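Local coordinates for protein Rbam17540 (Bacillus amyloliquefaciens, PDB 2YOY) that binds copper and, as a CBM33-type lytic polysaccharide monooxygenase, probably cleaves cellulose chains by oxidation, at residues E6-R10 against A11-A15; D53-A57 against S58-G62; I66-G69 against L70-Q73; P117-R120 against D121-E124. All blocks are in the same frame, centred on the assembly; numbering follows the deposited sequence.

In the fold
The four contacts are local turns that follow one another along the chain. Contact 1 leads from strand 2-6 into helix 10-21. Contact 2 covers the bend into the short helix 59-62, and contact 3 lies in the loop between that helix and strand 81-83. Contact 4 opens strand 123-130. Contacts 2 and 3 are the most intimate pair, with centres about 7 Å apart, joined through Ser58, Arg55 and Asp71. Contact 4, its centre about 12 Å from that of contact 2, touches it through an Arg120-Asp53 salt bridge and a Gly54-Leu118 backbone bond. Contact 1, about 14 Å from contact 3 between centres, reaches it through Arg10. Polar bonds thus tie the loops of the copper-bearing domain together.

Contact 1. Residues E6-R10 against A11-A15; sequences EPVSR and AYMGA
Val8 lies against Tyr12 and Met13 where the chain leaves strand 2-6 and enters helix 10-21. The side chain of Met13 can be followed outward along this junction. Its CB lies 3.4 Å from Arg10 O. The bend at chi2 (77°) brings SD to 3.9 Å from Val8 CG1. A second bend, at chi3 (80°), turns the terminal CE to the same methyl, 3.8 Å from Val8 CG1, and a flexible thioether suits this curled path. Val8, branched at CB, also touches the aromatic ring, its CG1 lying 3.6 Å from Tyr12 CD2 as the two side chains cross at about a right angle.

Next to this apolar cluster the helix begins. Met13 N gives Ser9 O a nearly straight bond of 2.8 Å (N-H...O 171°), and Gly14 N follows to Arg10 O at 3.0 Å. Ser9 OG accepts from Tyr12 N at 3.1 Å; a short hydroxyl can turn back in this way, and it is hydrogen-bonded to Ile4 O as well. Arg10 turns elsewhere, to a salt bridge with Asp174 and a cation-pi contact with Trp78. Ser9 is therefore the classical N-cap of an alpha helix.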
loop_
_atom_site.group_PDB
_atom_site.type_symbol
_atom_site.label_atom_id
_atom_site.label_comp_id
_atom_site.label_asym_id
_atom_site.label_seq_id
_atom_site.Cartn_x
_atom_site.Cartn_y
_atom_site.Cartn_z
ATOM N N GLU A 6 -8.434 -6.702 0.214
ATOM C CA GLU A 6 -9.654 -5.872 0.194
ATOM C C GLU A 6 -9.506 -4.665 1.129
ATOM O O GLU A 6 -9.253 -4.867 2.304
ATOM C CB GLU A 6 -10.878 -6.685 0.636
ATOM C CG GLU A 6 -12.178 -5.916 0.507
ATOM C CD GLU A 6 -13.340 -6.602 1.205
ATOM O OE1 GLU A 6 -13.299 -7.838 1.348
ATOM O OE2 GLU A 6 -14.287 -5.894 1.608
ATOM N N PRO A 7 -9.587 -3.415 0.602
ATOM C CA PRO A 7 -9.641 -3.065 -0.838
ATOM C C PRO A 7 -8.406 -3.605 -1.591
ATOM O O PRO A 7 -7.447 -4.065 -0.958
ATOM C CB PRO A 7 -9.645 -1.521 -0.852
ATOM C CG PRO A 7 -9.826 -1.059 0.537
ATOM C CD PRO A 7 -9.401 -2.216 1.443
ATOM N N VAL A 8 -8.457 -3.599 -2.922
ATOM C CA VAL A 8 -7.348 -4.064 -3.733
ATOM C C VAL A 8 -6.237 -3.023 -3.797
ATOM O O VAL A 8 -6.380 -1.961 -4.390
ATOM C CB VAL A 8 -7.854 -4.381 -5.168
ATOM C CG1 VAL A 8 -6.731 -4.927 -6.009
ATOM C CG2 VAL A 8 -9.047 -5.340 -5.090
ATOM N N SER A 9 -5.140 -3.382 -3.137
ATOM C CA SER A 9 -3.866 -2.662 -3.268
ATOM C C SER A 9 -3.400 -2.549 -4.699
ATOM O O SER A 9 -3.696 -3.351 -5.540
ATOM C CB SER A 9 -2.759 -3.328 -2.422
ATOM O OG SER A 9 -2.324 -4.602 -2.884
ATOM N N ARG A 10 -2.629 -1.529 -4.981
ATOM C CA ARG A 10 -2.102 -1.389 -6.294
ATOM C C ARG A 10 -1.274 -2.574 -6.722
ATOM O O ARG A 10 -1.354 -2.968 -7.897
ATOM C CB ARG A 10 -1.304 -0.029 -6.387
ATOM C CG ARG A 10 -0.774 0.292 -7.760
ATOM C CD ARG A 10 0.199 1.489 -7.687
ATOM N NE ARG A 10 -0.455 2.720 -7.264
ATOM C CZ ARG A 10 0.171 3.868 -6.958
ATOM N NH1 ARG A 10 1.502 3.986 -7.055
ATOM N NH2 ARG A 10 -0.562 4.927 -6.588
ATOM N N ALA A 11 -0.480 -3.148 -5.805
ATOM C CA ALA A 11 0.314 -4.290 -6.096
ATOM C C ALA A 11 -0.544 -5.515 -6.479
ATOM O O ALA A 11 -0.270 -6.197 -7.495
ATOM C CB ALA A 11 1.188 -4.638 -4.908
ATOM N N TYR A 12 -1.595 -5.748 -5.704
ATOM C CA TYR A 12 -2.484 -6.841 -6.020
ATOM C C TYR A 12 -3.265 -6.583 -7.347
ATOM O O TYR A 12 -3.449 -7.508 -8.173
ATOM C CB TYR A 12 -3.358 -7.039 -4.828
ATOM C CG TYR A 12 -4.329 -8.217 -4.970
ATOM C CD1 TYR A 12 -3.922 -9.421 -5.516
ATOM C CD2 TYR A 12 -5.660 -8.076 -4.564
ATOM C CE1 TYR A 12 -4.848 -10.482 -5.624
ATOM C CE2 TYR A 12 -6.564 -9.121 -4.660
ATOM C CZ TYR A 12 -6.157 -10.301 -5.199
ATOM O OH TYR A 12 -7.081 -11.311 -5.297
ATOM N N MET A 13 -3.686 -5.324 -7.582
ATOM C CA MET A 13 -4.271 -4.930 -8.850
ATOM C C MET A 13 -3.332 -5.290 -10.010
ATOM O O MET A 13 -3.785 -5.744 -11.075
ATOM C CB MET A 13 -4.596 -3.434 -8.904
ATOM C CG MET A 13 -5.551 -2.948 -10.014
ATOM S SD MET A 13 -7.227 -3.374 -9.522
ATOM C CE MET A 13 -7.642 -2.051 -8.354
ATOM N N GLY A 14 -2.026 -5.172 -9.795
ATOM C CA GLY A 14 -1.038 -5.622 -10.842
ATOM C C GLY A 14 -1.153 -7.121 -11.166
ATOM O O GLY A 14 -1.224 -7.531 -12.350
ATOM N N ALA A 15 -1.188 -7.917 -10.107
ATOM C CA ALA A 15 -1.367 -9.371 -10.217
ATOM C C ALA A 15 -2.673 -9.694 -10.883
ATOM O O ALA A 15 -2.734 -10.587 -11.720
ATOM C CB ALA A 15 -1.291 -10.013 -8.856
#

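Contact 2. Residues D53-A57 against S58-G62; sequences DGRIA and SANGG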
loop_
_atom_site.group_PDB
_atom_site.type_symbol
_atom_site.label_atom_id
_atom_site.label_comp_id
_atom_site.label_asym_id
_atom_site.label_seq_id
_atom_site.Cartn_x
_atom_site.Cartn_y
_atom_site.Cartn_z
ATOM N N ASP A 53 11.119 9.465 -0.106
ATOM C CA ASP A 53 10.105 10.077 -0.945
ATOM C C ASP A 53 10.341 9.703 -2.422
ATOM O O ASP A 53 11.487 9.603 -2.900
ATOM C CB ASP A 53 10.145 11.606 -0.760
ATOM C CG ASP A 53 9.533 12.062 0.579
ATOM O OD1 ASP A 53 8.837 11.289 1.274
ATOM O OD2 ASP A 53 9.712 13.238 0.951
ATOM N N GLY A 54 9.256 9.471 -3.143
ATOM C CA GLY A 54 9.326 9.027 -4.545
ATOM C C GLY A 54 9.581 7.512 -4.681
ATOM O O GLY A 54 9.587 7.003 -5.790
ATOM N N ARG A 55 9.809 6.831 -3.561
ATOM C CA ARG A 55 10.046 5.385 -3.539
ATOM C C ARG A 55 9.133 4.662 -2.539
ATOM O O ARG A 55 9.412 3.524 -2.137
ATOM C CB ARG A 55 11.495 5.072 -3.218
ATOM C CG ARG A 55 12.467 5.577 -4.265
ATOM C CD ARG A 55 12.537 4.626 -5.446
ATOM N NE ARG A 55 13.351 5.165 -6.553
ATOM C CZ ARG A 55 12.894 5.471 -7.769
ATOM N NH1 ARG A 55 11.608 5.289 -8.103
ATOM N NH2 ARG A 55 13.726 5.957 -8.696
ATOM N N ILE A 56 8.055 5.338 -2.132
ATOM C CA ILE A 56 7.153 4.795 -1.141
ATOM C C ILE A 56 6.314 3.648 -1.710
ATOM O O ILE A 56 6.186 2.585 -1.085
ATOM C CB ILE A 56 6.229 5.904 -0.542
ATOM C CG1 ILE A 56 7.092 6.928 0.196
ATOM C CG2 ILE A 56 5.219 5.300 0.431
ATOM C CD1 ILE A 56 6.366 8.197 0.569
ATOM N N ALA A 57 5.708 3.890 -2.866
ATOM C CA ALA A 57 4.854 2.885 -3.473
ATOM C C ALA A 57 5.599 1.591 -3.816
ATOM O O ALA A 57 5.028 0.530 -3.709
ATOM C CB ALA A 57 4.151 3.470 -4.669
ATOM N N SER A 58 6.872 1.646 -4.198
ATOM C CA SER A 58 7.639 0.438 -4.519
ATOM C C SER A 58 8.426 -0.080 -3.313
ATOM O O SER A 58 9.106 -1.112 -3.401
ATOM C CB SER A 58 8.603 0.690 -5.658
ATOM O OG SER A 58 9.707 1.442 -5.220
ATOM N N ALA A 59 8.337 0.627 -2.180
ATOM C CA ALA A 59 9.188 0.361 -1.029
ATOM C C ALA A 59 10.669 0.303 -1.439
ATOM O O ALA A 59 11.433 -0.571 -1.022
ATOM C CB ALA A 59 8.729 -0.933 -0.313
ATOM N N ASN A 60 11.066 1.275 -2.255
ATOM C CA ASN A 60 12.406 1.332 -2.845
ATOM C C ASN A 60 12.812 0.006 -3.544
ATOM O O ASN A 60 13.867 -0.576 -3.281
ATOM C CB ASN A 60 13.412 1.765 -1.782
ATOM C CG ASN A 60 14.608 2.485 -2.379
ATOM O OD1 ASN A 60 14.688 2.659 -3.588
ATOM N ND2 ASN A 60 15.565 2.846 -1.539
ATOM N N GLY A 61 11.951 -0.458 -4.438
ATOM C CA GLY A 61 12.172 -1.675 -5.207
ATOM C C GLY A 61 12.002 -2.946 -4.416
ATOM O O GLY A 61 12.588 -3.955 -4.729
ATOM N N GLY A 62 11.259 -2.875 -3.334
ATOM C CA GLY A 62 11.031 -4.053 -2.533
ATOM C C GLY A 62 12.283 -4.780 -2.036
ATOM O O GLY A 62 12.298 -6.001 -1.974
HETATM O O HOH W 1 15.800 4.560 -5.204
#
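The side chains of Arg55 and Asn60 cross at a slant, their guanidinium and amide planes 18° apart, yet no direct bond joins the two flat groups. The approach is made by the aliphatic part of the arginine, whose CD comes to 3.5 Å from Asn60 OD1 because the chain bends at chi2 (-81°). A water closes the gap: it accepts from Arg55 NE at 2.9 Å, in the guanidinium plane and at its edge, and donates to Asn60 OD1 at 2.7 Å. Arginine suits the place because NE serves the water while NH1 reaches a salt bridge with Asp71; the group also makes a cation-pi contact with Phe68.

The backbone brings the pair together. Asn60 N donates to Arg55 O at 2.8 Å, and Ala59 N closes a type I turn from Ile56 with a 3.1 Å bond to Ile56 O. From Ala59 to Gly62 every phi is positive, so the weakly bonded helix is a left-handed turn, a course easy for Gly61 and Gly62 and tolerated by Asn60, though less usual for Ala59. Ser58 starts it with an ST motif, its OG accepting from Gly61 N at 3.0 Å, and the same oxygen is hydrogen-bonded to Asp71 OD2. With Arg55 and Ser58 both drawn to one carboxylate, the charge of Asp71 is probably well stabilised and the turn is tied to the loop beyond it.

Contact 3. Residues I66-G69 against L70-Q73; sequences IDFG and LDKQ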
loop_
_atom_site.group_PDB
_atom_site.type_symbol
_atom_site.label_atom_id
_atom_site.label_comp_id
_atom_site.label_asym_id
_atom_site.label_seq_id
_atom_site.Cartn_x
_atom_site.Cartn_y
_atom_site.Cartn_z
ATOM N N ILE A 66 11.510 -6.402 -6.525
ATOM C CA ILE A 66 10.695 -5.871 -7.566
ATOM C C ILE A 66 11.456 -4.654 -8.112
ATOM O O ILE A 66 12.548 -4.337 -7.655
ATOM C CB ILE A 66 9.259 -5.426 -7.091
ATOM C CG1 ILE A 66 9.353 -4.370 -5.991
ATOM C CG2 ILE A 66 8.462 -6.601 -6.585
ATOM C CD1 ILE A 66 8.012 -3.850 -5.469
ATOM N N ASP A 67 10.892 -4.032 -9.125
ATOM C CA ASP A 67 11.523 -2.823 -9.739
ATOM C C ASP A 67 10.816 -1.564 -9.199
ATOM O O ASP A 67 10.162 -1.636 -8.168
ATOM C CB ASP A 67 11.463 -2.918 -11.262
ATOM C CG ASP A 67 10.051 -3.097 -11.795
ATOM O OD1 ASP A 67 9.083 -2.722 -11.097
ATOM O OD2 ASP A 67 9.889 -3.639 -12.926
ATOM N N PHE A 68 10.950 -0.422 -9.877
ATOM C CA PHE A 68 10.401 0.835 -9.412
ATOM C C PHE A 68 9.093 1.206 -10.125
ATOM O O PHE A 68 8.661 2.362 -10.034
ATOM C CB PHE A 68 11.389 2.012 -9.597
ATOM C CG PHE A 68 12.682 1.868 -8.834
ATOM C CD1 PHE A 68 12.683 1.534 -7.507
ATOM C CD2 PHE A 68 13.903 2.079 -9.475
ATOM C CE1 PHE A 68 13.871 1.357 -6.807
ATOM C CE2 PHE A 68 15.095 1.929 -8.792
ATOM C CZ PHE A 68 15.080 1.570 -7.455
ATOM N N GLY A 69 8.446 0.241 -10.799
ATOM C CA GLY A 69 7.223 0.529 -11.542
ATOM C C GLY A 69 6.054 1.173 -10.773
ATOM O O GLY A 69 5.340 1.975 -11.336
ATOM N N LEU A 70 5.897 0.787 -9.520
ATOM C CA LEU A 70 4.840 1.304 -8.690
ATOM C C LEU A 70 5.016 2.801 -8.344
ATOM O O LEU A 70 4.050 3.462 -7.962
ATOM C CB LEU A 70 4.647 0.503 -7.457
ATOM C CG LEU A 70 4.169 -0.920 -7.727
ATOM C CD1 LEU A 70 4.247 -1.651 -6.401
ATOM C CD2 LEU A 70 2.759 -0.978 -8.295
ATOM N N ASP A 71 6.213 3.329 -8.571
ATOM C CA ASP A 71 6.470 4.695 -8.184
ATOM C C ASP A 71 5.985 5.724 -9.183
ATOM O O ASP A 71 5.944 6.902 -8.847
ATOM C CB ASP A 71 7.949 4.891 -7.883
ATOM C CG ASP A 71 8.422 4.114 -6.672
ATOM O OD1 ASP A 71 7.682 4.043 -5.649
ATOM O OD2 ASP A 71 9.575 3.606 -6.721
ATOM N N LYS A 72 5.585 5.291 -10.387
ATOM C CA LYS A 72 4.974 6.204 -11.327
ATOM C C LYS A 72 3.771 6.830 -10.678
ATOM O O LYS A 72 3.081 6.191 -9.903
ATOM C CB LYS A 72 4.542 5.504 -12.607
ATOM C CG LYS A 72 5.692 5.072 -13.491
ATOM C CD LYS A 72 5.207 4.821 -14.921
ATOM C CE LYS A 72 6.369 4.537 -15.860
ATOM N NZ LYS A 72 5.881 4.391 -17.259
ATOM N N GLN A 73 3.511 8.092 -10.968
ATOM C CA GLN A 73 2.333 8.739 -10.383
ATOM C C GLN A 73 1.776 9.828 -11.259
ATOM O O GLN A 73 2.395 10.875 -11.454
ATOM C CB GLN A 73 2.667 9.269 -8.994
ATOM C CG GLN A 73 1.530 9.836 -8.187
ATOM C CD GLN A 73 0.422 8.826 -7.922
ATOM O OE1 GLN A 73 0.665 7.719 -7.446
ATOM N NE2 GLN A 73 -0.800 9.197 -8.309
HETATM O O HOH W 2 7.312 -1.405 -8.081
#
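A 3-10 turn, closed between Phe68 and Asp71, lies in the loop that runs from helix 59-62 toward strand 81-83. Asp71 N donates to Phe68 O at 3.0 Å. A weak bond of 3.5 Å from Lys72 N to Gly69 O continues the coil for one more step. Where the side chains meet, Asp71 OD2 lies 3.8 Å from both CB and CD1 of Phe68, and the carboxylate is turned only 26° from the ring. A first torsion of -66° sets Asp71 CG anti to its own carbonyl carbon, beside the backbone N, and this brings the acid back over the start of the turn. That oxygen is shared with Ser58 and Arg55, so a short acidic side chain suits a position from which it can serve a neighbouring turn. An aromatic residue suits the place of Phe68, since its ring also takes the guanidinium of Arg55 in a cation-pi contact.

An Asx turn leads into this element. Asp67 OD1 accepts from Gly69 N at 3.0 Å, from above the carboxylate plane, while its OD2 is bonded to Ser32 N. A water then bridges the two halves of the loop, donating to Asp67 O at 2.9 Å and accepting from Leu70 N at 3.0 Å. On the buried side the branched residues make a looser apolar contact, Ile66 CD1 lying 4.5 Å from Leu70 CD1. The side chain of Lys72 touches the turn at its root, CB and CG lying beside Gly69 O, before its extended chain leads away.

Contact 4. Residues P117-R120 against D121-E124; sequences PLSR and DEFE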
loop_
_atom_site.group_PDB
_atom_site.type_symbol
_atom_site.label_atom_id
_atom_site.label_comp_id
_atom_site.label_asym_id
_atom_site.label_seq_id
_atom_site.Cartn_x
_atom_site.Cartn_y
_atom_site.Cartn_z
ATOM N N PRO A 117 5.525 12.627 -7.692
ATOM C CA PRO A 117 5.878 11.444 -6.910
ATOM C C PRO A 117 5.399 11.538 -5.463
ATOM O O PRO A 117 5.359 12.610 -4.894
ATOM C CB PRO A 117 7.415 11.392 -6.987
ATOM C CG PRO A 117 7.773 12.273 -8.141
ATOM C CD PRO A 117 6.715 13.318 -8.236
ATOM N N LEU A 118 5.013 10.400 -4.874
ATOM C CA LEU A 118 4.478 10.391 -3.534
ATOM C C LEU A 118 5.569 10.810 -2.545
ATOM O O LEU A 118 6.699 10.307 -2.589
ATOM C CB LEU A 118 3.963 8.988 -3.163
ATOM C CG LEU A 118 2.789 8.483 -3.963
ATOM C CD1 LEU A 118 2.395 7.064 -3.498
ATOM C CD2 LEU A 118 1.608 9.397 -3.844
ATOM N N SER A 119 5.200 11.691 -1.627
ATOM C CA SER A 119 6.069 12.078 -0.530
ATOM C C SER A 119 5.309 11.958 0.794
ATOM O O SER A 119 4.074 12.073 0.837
ATOM C CB SER A 119 6.599 13.508 -0.772
ATOM O OG SER A 119 5.534 14.422 -0.847
ATOM N N ARG A 120 6.053 11.797 1.881
ATOM C CA ARG A 120 5.477 11.763 3.251
ATOM C C ARG A 120 4.567 12.873 3.602
ATOM O O ARG A 120 3.589 12.682 4.316
ATOM C CB ARG A 120 6.573 11.872 4.309
ATOM C CG ARG A 120 7.290 10.604 4.500
ATOM C CD ARG A 120 8.760 10.856 4.787
ATOM N NE ARG A 120 9.326 9.573 5.109
ATOM C CZ ARG A 120 9.716 8.676 4.218
ATOM N NH1 ARG A 120 9.619 8.915 2.892
ATOM N NH2 ARG A 120 10.187 7.529 4.650
ATOM N N ASP A 121 4.948 14.078 3.191
ATOM C CA ASP A 121 4.229 15.240 3.573
ATOM C C ASP A 121 2.911 15.418 2.844
ATOM O O ASP A 121 2.126 16.301 3.200
ATOM C CB ASP A 121 5.118 16.487 3.476
ATOM C CG ASP A 121 5.499 16.842 2.077
ATOM O OD1 ASP A 121 5.072 16.177 1.101
ATOM O OD2 ASP A 121 6.257 17.823 1.959
ATOM N N GLU A 122 2.613 14.515 1.893
ATOM C CA GLU A 122 1.274 14.459 1.287
ATOM C C GLU A 122 0.315 13.508 2.024
ATOM O O GLU A 122 -0.830 13.420 1.628
ATOM C CB GLU A 122 1.379 13.949 -0.154
ATOM C CG GLU A 122 2.045 14.896 -1.096
ATOM C CD GLU A 122 1.861 14.445 -2.514
ATOM O OE1 GLU A 122 2.363 13.353 -2.868
ATOM O OE2 GLU A 122 1.180 15.168 -3.242
ATOM N N PHE A 123 0.792 12.804 3.064
ATOM C CA PHE A 123 -0.038 11.775 3.763
ATOM C C PHE A 123 -0.308 12.189 5.178
ATOM O O PHE A 123 0.542 12.795 5.846
ATOM C CB PHE A 123 0.733 10.484 3.810
ATOM C CG PHE A 123 0.699 9.709 2.523
ATOM C CD1 PHE A 123 -0.430 8.953 2.210
ATOM C CD2 PHE A 123 1.773 9.714 1.631
ATOM C CE1 PHE A 123 -0.510 8.254 1.030
ATOM C CE2 PHE A 123 1.707 9.003 0.454
ATOM C CZ PHE A 123 0.551 8.292 0.132
ATOM N N GLU A 124 -1.454 11.786 5.692
ATOM C CA GLU A 124 -1.687 11.938 7.109
ATOM C C GLU A 124 -2.139 10.639 7.692
ATOM O O GLU A 124 -2.815 9.917 7.027
ATOM C CB GLU A 124 -2.664 13.050 7.434
ATOM C CG GLU A 124 -3.989 13.008 6.752
ATOM C CD GLU A 124 -4.794 14.270 7.077
ATOM O OE1 GLU A 124 -4.753 14.747 8.223
ATOM O OE2 GLU A 124 -5.442 14.782 6.168
#
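Ser119 meets Asp121 and Glu122 in a short 3-10 turn that delivers the chain into strand 123-130, an element of the beta-sandwich fold of these oxygenases. Ser119 OG donates to Asp121 OD1 at 2.7 Å, on the syn side of the carboxylate and 29° out of its plane. Both residues carry a first torsion near +60°, which points their short polar groups at one another across the bend. Two backbone bonds complete the turn: Glu122 N to Ser119 O at 3.0 Å and Phe123 N to Arg120 O at 3.1 Å.

The next shell is mixed. The aliphatic part of Glu122 passes beside the serine, its CG 3.5 Å from Ser119 OG, before the carboxylate goes on to bond Asn113 N through OE2. Arg120 points away from the turn; its guanidinium pairs with Asp53 and bonds the carbonyls of Pro47, Ala49 and Pro51, work for which its several N-H groups suit it. Phe123, large and apolar, goes inward against Ile155 and Leu157 of strand 154-162. At its ring edge lie Leu118 CD1, 4.3 Å from Phe123 CZ, and, among the carbonyl oxygens, Ser119 O, 3.4 Å from Phe123 CD2.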